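Side-chain contacts in ESX-1 secretion-associated protein EspB (Mycobacterium marinum, PDB 7P0Z), which is secreted in association with the ESX-1 system and assembles into a heptamer that probably forms a channel-like structure, perhaps linked to protein transport: residues D134-A139 and A229-L234; E235-D240 and E245-L250; R223-L228 and K260-Y265. All blocks are in the same frame, centred on the assembly; numbering follows the deposited sequence.

Contact 1 of 3, residues D134-A139 and A229-L234; sequences DLKTAA and ADIVEL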
loop_
_atom_site.group_PDB
_atom_site.type_symbol
_atom_site.label_atom_id
_atom_site.label_comp_id
_atom_site.label_asym_id
_atom_site.label_seq_id
_atom_site.Cartn_x
_atom_site.Cartn_y
_atom_site.Cartn_z
ATOM N N ASP A 134 2.116 40.740 19.461
ATOM C CA ASP A 134 2.363 39.414 18.912
ATOM C C ASP A 134 2.579 39.474 17.411
ATOM O O ASP A 134 3.468 38.805 16.883
ATOM C CB ASP A 134 1.229 38.469 19.240
ATOM C CG ASP A 134 1.228 38.071 20.674
ATOM O OD1 ASP A 134 2.321 38.038 21.271
ATOM O OD2 ASP A 134 0.141 37.781 21.214
ATOM N N LEU A 135 1.785 40.274 16.710
ATOM C CA LEU A 135 2.004 40.451 15.283
ATOM C C LEU A 135 3.334 41.126 15.015
ATOM O O LEU A 135 4.054 40.740 14.094
ATOM C CB LEU A 135 0.872 41.261 14.672
ATOM C CG LEU A 135 -0.393 40.573 14.188
ATOM C CD1 LEU A 135 -0.074 39.696 13.040
ATOM C CD2 LEU A 135 -1.033 39.770 15.292
ATOM N N LYS A 136 3.677 42.143 15.794
ATOM C CA LYS A 136 4.944 42.817 15.563
ATOM C C LYS A 136 6.115 41.893 15.843
ATOM O O LYS A 136 7.119 41.935 15.136
ATOM C CB LYS A 136 5.028 44.086 16.398
ATOM C CG LYS A 136 4.273 45.221 15.789
ATOM C CD LYS A 136 4.004 46.318 16.780
ATOM C CE LYS A 136 5.244 47.081 17.151
ATOM N NZ LYS A 136 4.888 48.165 18.098
ATOM N N THR A 137 5.997 41.036 16.848
ATOM C CA THR A 137 7.045 40.067 17.118
ATOM C C THR A 137 7.181 39.077 15.976
ATOM O O THR A 137 8.287 38.826 15.480
ATOM C CB THR A 137 6.751 39.336 18.417
ATOM O OG1 THR A 137 6.366 40.289 19.404
ATOM C CG2 THR A 137 7.960 38.625 18.897
ATOM N N ALA A 138 6.063 38.501 15.549
ATOM C CA ALA A 138 6.097 37.551 14.455
ATOM C C ALA A 138 6.720 38.168 13.217
ATOM O O ALA A 138 7.604 37.575 12.594
ATOM C CB ALA A 138 4.691 37.060 14.153
ATOM N N ALA A 139 6.277 39.359 12.844
ATOM C CA ALA A 139 6.806 39.993 11.648
ATOM C C ALA A 139 8.274 40.333 11.801
ATOM O O ALA A 139 9.056 40.147 10.865
ATOM C CB ALA A 139 6.011 41.247 11.323
ATOM N N ALA A 229 5.726 46.823 8.097
ATOM C CA ALA A 229 5.180 48.113 7.709
ATOM C C ALA A 229 3.660 48.087 7.702
ATOM O O ALA A 229 3.018 49.049 8.125
ATOM C CB ALA A 229 5.718 48.519 6.345
ATOM N N ASP A 230 3.061 47.005 7.223
ATOM C CA ASP A 230 1.606 46.925 7.249
ATOM C C ASP A 230 1.074 46.891 8.668
ATOM O O ASP A 230 -0.019 47.384 8.937
ATOM C CB ASP A 230 1.132 45.701 6.489
ATOM C CG ASP A 230 0.868 45.997 5.059
ATOM O OD1 ASP A 230 1.295 47.077 4.607
ATOM O OD2 ASP A 230 0.238 45.164 4.384
ATOM N N ILE A 231 1.817 46.298 9.585
ATOM C CA ILE A 231 1.348 46.242 10.959
ATOM C C ILE A 231 1.472 47.604 11.610
ATOM O O ILE A 231 0.595 48.024 12.370
ATOM C CB ILE A 231 2.110 45.154 11.730
ATOM C CG1 ILE A 231 1.755 43.781 11.173
ATOM C CG2 ILE A 231 1.795 45.198 13.197
ATOM C CD1 ILE A 231 2.618 42.680 11.689
ATOM N N VAL A 232 2.552 48.319 11.322
ATOM C CA VAL A 232 2.678 49.678 11.826
ATOM C C VAL A 232 1.583 50.563 11.254
ATOM O O VAL A 232 0.972 51.368 11.968
ATOM C CB VAL A 232 4.077 50.219 11.523
ATOM C CG1 VAL A 232 4.178 51.637 11.950
ATOM C CG2 VAL A 232 5.059 49.425 12.303
ATOM N N GLU A 233 1.289 50.404 9.972
ATOM C CA GLU A 233 0.161 51.107 9.390
ATOM C C GLU A 233 -1.129 50.793 10.117
ATOM O O GLU A 233 -1.884 51.696 10.476
ATOM C CB GLU A 233 0.019 50.749 7.922
ATOM C CG GLU A 233 0.907 51.577 7.048
ATOM C CD GLU A 233 0.460 53.010 7.037
ATOM O OE1 GLU A 233 -0.758 53.237 7.172
ATOM O OE2 GLU A 233 1.316 53.905 6.893
ATOM N N LEU A 234 -1.435 49.518 10.287
ATOM C CA LEU A 234 -2.722 49.171 10.858
ATOM C C LEU A 234 -2.839 49.703 12.271
ATOM O O LEU A 234 -3.884 50.223 12.659
ATOM C CB LEU A 234 -2.920 47.662 10.821
ATOM C CG LEU A 234 -4.298 47.212 11.291
ATOM C CD1 LEU A 234 -5.362 47.784 10.391
ATOM C CD2 LEU A 234 -4.404 45.714 11.333
#
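Ile-231 carries this contact almost alone, reaching from helix 228-237 to helix 133-143 with both of its branches. The longer branch ends in CD1, which lies 3.7 Å from Leu-135 CB and equally 3.7 Å from Ala-139 CB, so that the methyl sits between side chains one helical turn apart. The same CD1 comes 3.4 Å from Leu-135 O, a carbonyl that already accepts the backbone bond from Ala-139 N. CD1 gets there because chi2 of Ile-231 is 170°, setting it anti to CA so that the ethyl arm extends away from the backbone. The shorter branch, CG2, turns to Lys-136 and meets the aliphatic CG at 3.6 Å. Here the two helices of the PPE domain run nearly antiparallel, their local axes 163° apart and 9.9 Å from each other at closest approach. Phe-132, from the loop before helix 133-143, also packs on the buried Ile-231, and Leu-135 touches Ser-258 of helix 244-268. Lys-136 lends only the root of its chain to this packing. Beyond CG the lysine bends at chi3 (71°), and its NZ makes a long, weak ion pair with Glu-235, one turn beyond Ile-231.

Contact 2 of 3, residues E235-D240 and E245-L250; sequences ERLAKD and EQAIKL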
loop_
_atom_site.group_PDB
_atom_site.type_symbol
_atom_site.label_atom_id
_atom_site.label_comp_id
_atom_site.label_asym_id
_atom_site.label_seq_id
_atom_site.Cartn_x
_atom_site.Cartn_y
_atom_site.Cartn_z
ATOM N N GLU A 235 -1.760 49.624 13.039
ATOM C CA GLU A 235 -1.767 50.161 14.389
ATOM C C GLU A 235 -2.042 51.651 14.387
ATOM O O GLU A 235 -2.958 52.129 15.069
ATOM C CB GLU A 235 -0.427 49.884 15.044
ATOM C CG GLU A 235 -0.308 50.397 16.429
ATOM C CD GLU A 235 1.036 50.109 17.019
ATOM O OE1 GLU A 235 1.868 49.498 16.319
ATOM O OE2 GLU A 235 1.280 50.496 18.177
ATOM N N ARG A 236 -1.262 52.412 13.626
ATOM C CA ARG A 236 -1.461 53.855 13.630
ATOM C C ARG A 236 -2.857 54.218 13.153
ATOM O O ARG A 236 -3.617 54.865 13.871
ATOM C CB ARG A 236 -0.409 54.527 12.769
ATOM C CG ARG A 236 -0.399 56.003 12.921
ATOM C CD ARG A 236 -0.978 56.618 11.691
ATOM N NE ARG A 236 -0.127 56.414 10.542
ATOM C CZ ARG A 236 -0.551 56.499 9.296
ATOM N NH1 ARG A 236 -1.822 56.742 9.040
ATOM N NH2 ARG A 236 0.295 56.320 8.303
ATOM N N LEU A 237 -3.247 53.745 11.977
ATOM C CA LEU A 237 -4.611 53.952 11.520
ATOM C C LEU A 237 -5.643 53.439 12.515
ATOM O O LEU A 237 -6.822 53.755 12.384
ATOM C CB LEU A 237 -4.777 53.300 10.157
ATOM C CG LEU A 237 -6.097 53.419 9.404
ATOM C CD1 LEU A 237 -5.846 53.553 7.921
ATOM C CD2 LEU A 237 -6.960 52.204 9.654
ATOM N N ALA A 238 -5.242 52.656 13.504
ATOM C CA ALA A 238 -6.143 52.405 14.615
ATOM C C ALA A 238 -5.965 53.396 15.753
ATOM O O ALA A 238 -6.748 53.372 16.703
ATOM C CB ALA A 238 -5.952 50.985 15.144
ATOM N N LYS A 239 -4.946 54.244 15.698
ATOM C CA LYS A 239 -4.820 55.277 16.718
ATOM C C LYS A 239 -5.852 56.388 16.523
ATOM O O LYS A 239 -6.226 57.064 17.487
ATOM C CB LYS A 239 -3.403 55.833 16.703
ATOM C CG LYS A 239 -3.120 56.796 17.794
ATOM C CD LYS A 239 -3.181 56.090 19.104
ATOM C CE LYS A 239 -1.988 55.215 19.275
ATOM N NZ LYS A 239 -0.792 56.069 19.466
ATOM N N ASP A 240 -6.335 56.577 15.305
ATOM C CA ASP A 240 -7.372 57.566 15.029
ATOM C C ASP A 240 -8.749 56.975 15.299
ATOM O O ASP A 240 -9.041 55.870 14.833
ATOM C CB ASP A 240 -7.303 58.016 13.585
ATOM C CG ASP A 240 -6.079 58.844 13.299
ATOM O OD1 ASP A 240 -5.434 59.301 14.266
ATOM O OD2 ASP A 240 -5.757 59.039 12.110
ATOM N N GLU A 245 -14.424 50.494 12.953
ATOM C CA GLU A 245 -15.225 49.562 12.168
ATOM C C GLU A 245 -14.381 48.779 11.176
ATOM O O GLU A 245 -14.735 47.659 10.803
ATOM C CB GLU A 245 -16.318 50.303 11.395
ATOM C CG GLU A 245 -17.178 51.270 12.204
ATOM C CD GLU A 245 -18.137 52.084 11.333
ATOM O OE1 GLU A 245 -17.832 52.319 10.145
ATOM O OE2 GLU A 245 -19.210 52.469 11.834
ATOM N N GLN A 246 -13.280 49.358 10.725
ATOM C CA GLN A 246 -12.457 48.737 9.706
ATOM C C GLN A 246 -11.180 48.154 10.296
ATOM O O GLN A 246 -10.860 46.984 10.066
ATOM C CB GLN A 246 -12.120 49.777 8.643
ATOM C CG GLN A 246 -11.954 49.231 7.272
ATOM C CD GLN A 246 -11.716 50.330 6.280
ATOM O OE1 GLN A 246 -11.615 51.493 6.653
ATOM N NE2 GLN A 246 -11.660 49.980 5.007
ATOM N N ALA A 247 -10.473 48.956 11.084
ATOM C CA ALA A 247 -9.205 48.533 11.648
ATOM C C ALA A 247 -9.354 47.300 12.519
ATOM O O ALA A 247 -8.485 46.434 12.515
ATOM C CB ALA A 247 -8.588 49.672 12.449
ATOM N N ILE A 248 -10.410 47.218 13.315
ATOM C CA ILE A 248 -10.550 46.059 14.184
ATOM C C ILE A 248 -10.749 44.804 13.355
ATOM O O ILE A 248 -10.167 43.747 13.637
ATOM C CB ILE A 248 -11.700 46.306 15.173
ATOM C CG1 ILE A 248 -11.477 47.651 15.876
ATOM C CG2 ILE A 248 -11.827 45.182 16.169
ATOM C CD1 ILE A 248 -12.673 48.159 16.593
ATOM N N LYS A 249 -11.558 44.911 12.305
ATOM C CA LYS A 249 -11.710 43.832 11.341
ATOM C C LYS A 249 -10.365 43.420 10.753
ATOM O O LYS A 249 -10.015 42.233 10.722
ATOM C CB LYS A 249 -12.663 44.297 10.247
ATOM C CG LYS A 249 -12.900 43.329 9.119
ATOM C CD LYS A 249 -13.895 43.924 8.156
ATOM C CE LYS A 249 -14.101 43.080 6.930
ATOM N NZ LYS A 249 -12.941 43.204 6.050
ATOM N N LEU A 250 -9.587 44.400 10.304
ATOM C CA LEU A 250 -8.301 44.106 9.692
ATOM C C LEU A 250 -7.342 43.472 10.689
ATOM O O LEU A 250 -6.553 42.600 10.324
ATOM C CB LEU A 250 -7.694 45.373 9.105
ATOM C CG LEU A 250 -6.582 45.131 8.085
ATOM C CD1 LEU A 250 -6.965 44.030 7.142
ATOM C CD2 LEU A 250 -6.256 46.378 7.306
#
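A helical hairpin at one extremity of the elongated PPE domain brings these segments together: helix 228-237 runs out, the chain turns, and helix 244-268 starts back. The contact lies just inside that turn and is wholly apolar, with Ala-247 on the returning helix facing two consecutive residues, Leu-237 and Ala-238, on the outgoing arm. Ala-238 and Ala-247 have the nearest CA atoms across the two segments, 5.8 Å apart, and each points its methyl at the other segment. Two such short side chains let the backbones come this near without a longer group wedged between them. Leu-237 adds one branch. Its CG stands anti to the backbone N (chi1 -177°), beside the carbonyl carbon; from there the CD2 branch is the one that meets Ala-247. Tyr-243, in the turn itself, packs against the same leucine, while Ala-238 O receives a weak hydrogen bond from Gln-244 NE2, a polar link across the bend. The contact is small, burying 105 Å² in all and only partly shielded from solvent. At its centre the CB of Ala-247 lies 4.0 Å from Ala-238 CB and 4.1 Å from Leu-237 CD2.

Contact 3 of 3, residues R223-L228 and K260-Y265; sequences RGHPTL and KVLSEY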
loop_
_atom_site.group_PDB
_atom_site.type_symbol
_atom_site.label_atom_id
_atom_site.label_comp_id
_atom_site.label_asym_id
_atom_site.label_seq_id
_atom_site.Cartn_x
_atom_site.Cartn_y
_atom_site.Cartn_z
ATOM N N ARG A 223 5.914 36.235 1.635
ATOM C CA ARG A 223 4.841 36.846 0.875
ATOM C C ARG A 223 3.472 36.402 1.349
ATOM O O ARG A 223 2.469 36.848 0.798
ATOM C CB ARG A 223 4.944 36.544 -0.612
ATOM C CG ARG A 223 4.628 35.149 -0.913
ATOM C CD ARG A 223 4.636 34.873 -2.368
ATOM N NE ARG A 223 4.471 33.439 -2.572
ATOM C CZ ARG A 223 5.479 32.587 -2.713
ATOM N NH1 ARG A 223 6.723 33.024 -2.697
ATOM N NH2 ARG A 223 5.238 31.300 -2.878
ATOM N N GLY A 224 3.388 35.512 2.315
ATOM C CA GLY A 224 2.085 35.180 2.830
ATOM C C GLY A 224 1.727 35.838 4.131
ATOM O O GLY A 224 0.641 35.601 4.652
ATOM N N HIS A 225 2.604 36.653 4.673
ATOM C CA HIS A 225 2.475 37.175 6.001
ATOM C C HIS A 225 2.497 38.688 5.966
ATOM O O HIS A 225 3.273 39.275 5.211
ATOM C CB HIS A 225 3.617 36.681 6.857
ATOM C CG HIS A 225 3.440 36.892 8.320
ATOM N ND1 HIS A 225 4.044 37.931 8.992
ATOM C CD2 HIS A 225 2.808 36.157 9.259
ATOM C CE1 HIS A 225 3.757 37.849 10.276
ATOM N NE2 HIS A 225 3.012 36.778 10.466
ATOM N N PRO A 226 1.659 39.340 6.766
ATOM C CA PRO A 226 1.623 40.801 6.773
ATOM C C PRO A 226 2.952 41.402 7.173
ATOM O O PRO A 226 3.575 40.991 8.146
ATOM C CB PRO A 226 0.539 41.111 7.804
ATOM C CG PRO A 226 -0.285 39.900 7.840
ATOM C CD PRO A 226 0.612 38.760 7.611
ATOM N N THR A 227 3.352 42.420 6.434
ATOM C CA THR A 227 4.635 43.055 6.631
ATOM C C THR A 227 4.671 43.770 7.978
ATOM O O THR A 227 3.645 44.020 8.599
ATOM C CB THR A 227 4.876 44.033 5.494
ATOM O OG1 THR A 227 4.813 43.321 4.259
ATOM C CG2 THR A 227 6.233 44.655 5.582
ATOM N N LEU A 228 5.879 44.061 8.452
ATOM C CA LEU A 228 6.023 44.935 9.603
ATOM C C LEU A 228 5.491 46.328 9.307
ATOM O O LEU A 228 4.890 46.972 10.173
ATOM C CB LEU A 228 7.484 45.014 10.019
ATOM C CG LEU A 228 7.755 45.791 11.298
ATOM C CD1 LEU A 228 6.895 45.263 12.405
ATOM C CD2 LEU A 228 9.187 45.693 11.697
ATOM N N LYS A 260 -1.832 31.360 10.970
ATOM C CA LYS A 260 -1.899 30.317 9.957
ATOM C C LYS A 260 -0.546 30.102 9.293
ATOM O O LYS A 260 -0.053 28.971 9.181
ATOM C CB LYS A 260 -2.949 30.698 8.932
ATOM C CG LYS A 260 -3.295 29.621 8.013
ATOM C CD LYS A 260 -4.441 30.019 7.158
ATOM C CE LYS A 260 -5.667 30.216 8.023
ATOM N NZ LYS A 260 -6.060 28.975 8.742
ATOM N N VAL A 261 0.071 31.192 8.868
ATOM C CA VAL A 261 1.379 31.151 8.249
ATOM C C VAL A 261 2.411 30.583 9.203
ATOM O O VAL A 261 3.234 29.757 8.815
ATOM C CB VAL A 261 1.758 32.559 7.763
ATOM C CG1 VAL A 261 3.218 32.642 7.439
ATOM C CG2 VAL A 261 0.976 32.871 6.540
ATOM N N LEU A 262 2.396 31.013 10.455
ATOM C CA LEU A 262 3.396 30.520 11.385
ATOM C C LEU A 262 3.200 29.055 11.725
ATOM O O LEU A 262 4.182 28.351 11.945
ATOM C CB LEU A 262 3.407 31.367 12.642
ATOM C CG LEU A 262 4.400 32.512 12.574
ATOM C CD1 LEU A 262 4.026 33.484 11.511
ATOM C CD2 LEU A 262 4.406 33.200 13.900
ATOM N N SER A 263 1.970 28.562 11.772
ATOM C CA SER A 263 1.804 27.133 11.993
ATOM C C SER A 263 2.354 26.342 10.819
ATOM O O SER A 263 3.048 25.333 11.004
ATOM C CB SER A 263 0.336 26.792 12.216
ATOM O OG SER A 263 -0.393 26.981 11.025
ATOM N N GLU A 264 2.042 26.779 9.601
ATOM C CA GLU A 264 2.632 26.155 8.424
ATOM C C GLU A 264 4.151 26.159 8.511
ATOM O O GLU A 264 4.807 25.137 8.288
ATOM C CB GLU A 264 2.188 26.900 7.180
ATOM C CG GLU A 264 2.388 26.171 5.903
ATOM C CD GLU A 264 1.257 25.262 5.591
ATOM O OE1 GLU A 264 0.195 25.409 6.220
ATOM O OE2 GLU A 264 1.399 24.431 4.689
ATOM N N TYR A 265 4.717 27.313 8.832
ATOM C CA TYR A 265 6.156 27.457 8.907
ATOM C C TYR A 265 6.749 26.513 9.928
ATOM O O TYR A 265 7.790 25.906 9.689
ATOM C CB TYR A 265 6.493 28.886 9.276
ATOM C CG TYR A 265 7.890 29.310 8.986
ATOM C CD1 TYR A 265 8.884 29.164 9.929
ATOM C CD2 TYR A 265 8.210 29.898 7.787
ATOM C CE1 TYR A 265 10.162 29.573 9.673
ATOM C CE2 TYR A 265 9.472 30.320 7.523
ATOM C CZ TYR A 265 10.449 30.160 8.462
ATOM O OH TYR A 265 11.715 30.585 8.181
#
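Val-261 and Leu-262 pack by van der Waals contact on the imidazole of His-225. CG1 of Val-261 lies 4.0 Å from His-225 CD2, and Leu-262 extends CD1 to 3.6 Å from His-225 NE2; both methyls approach the ring obliquely. The histidine has CG anti to the backbone N (chi1 -167°), which directs its ring to this pair, while Pro-226 CD lies over one face near its rim, 3.5 Å above the plane. The other valine methyl, CG2, presses on the backbone instead, 3.3 Å from Gly-224 O. The packing thus joins the bend where helix 181-224 gives way to helix 228-237 to the side of helix 244-268, within the helical PPE domain; Ala-138 and Leu-142 of helix 133-143 also touch the histidine. Among the polar links, His-225 NE2 is hydrogen-bonded to Ser-258 OG, one turn before Leu-262, which fixes the ring's rotation against the helix. Within that helix Ser-263 OG donates to Lys-260 O at 2.7 Å, tilted 27° from the carbonyl plane and on the same face as Glu-264 N, which also bonds this oxygen. Between subunits, Arg-223 NH1 forms a salt bridge with Glu-259 of a neighbouring subunit.

Overall arrangement
From the N terminus, helix 133-143 is the first element to enter; contact 1 closes when the chain, after the long helix 181-224, returns along helix 228-237. Contact 3 opens at the bend just before that helix and closes on helix 244-268, so its loop crosses that of contact 1. Contact 2 starts after contact 1 has closed and shuts a short turn, nested within the loop of contact 3. Helix 228-237 serves contacts 1 and 2, which touch through Leu-234 and Leu-250; Ala-138 and Ala-139 join contact 1 to contact 3. Contacts 2 and 3 share helix 244-268 but do not touch. Together they tie helices 133-143, 228-237 and 244-268, and the bend after helix 181-224, at one end of the elongated chain.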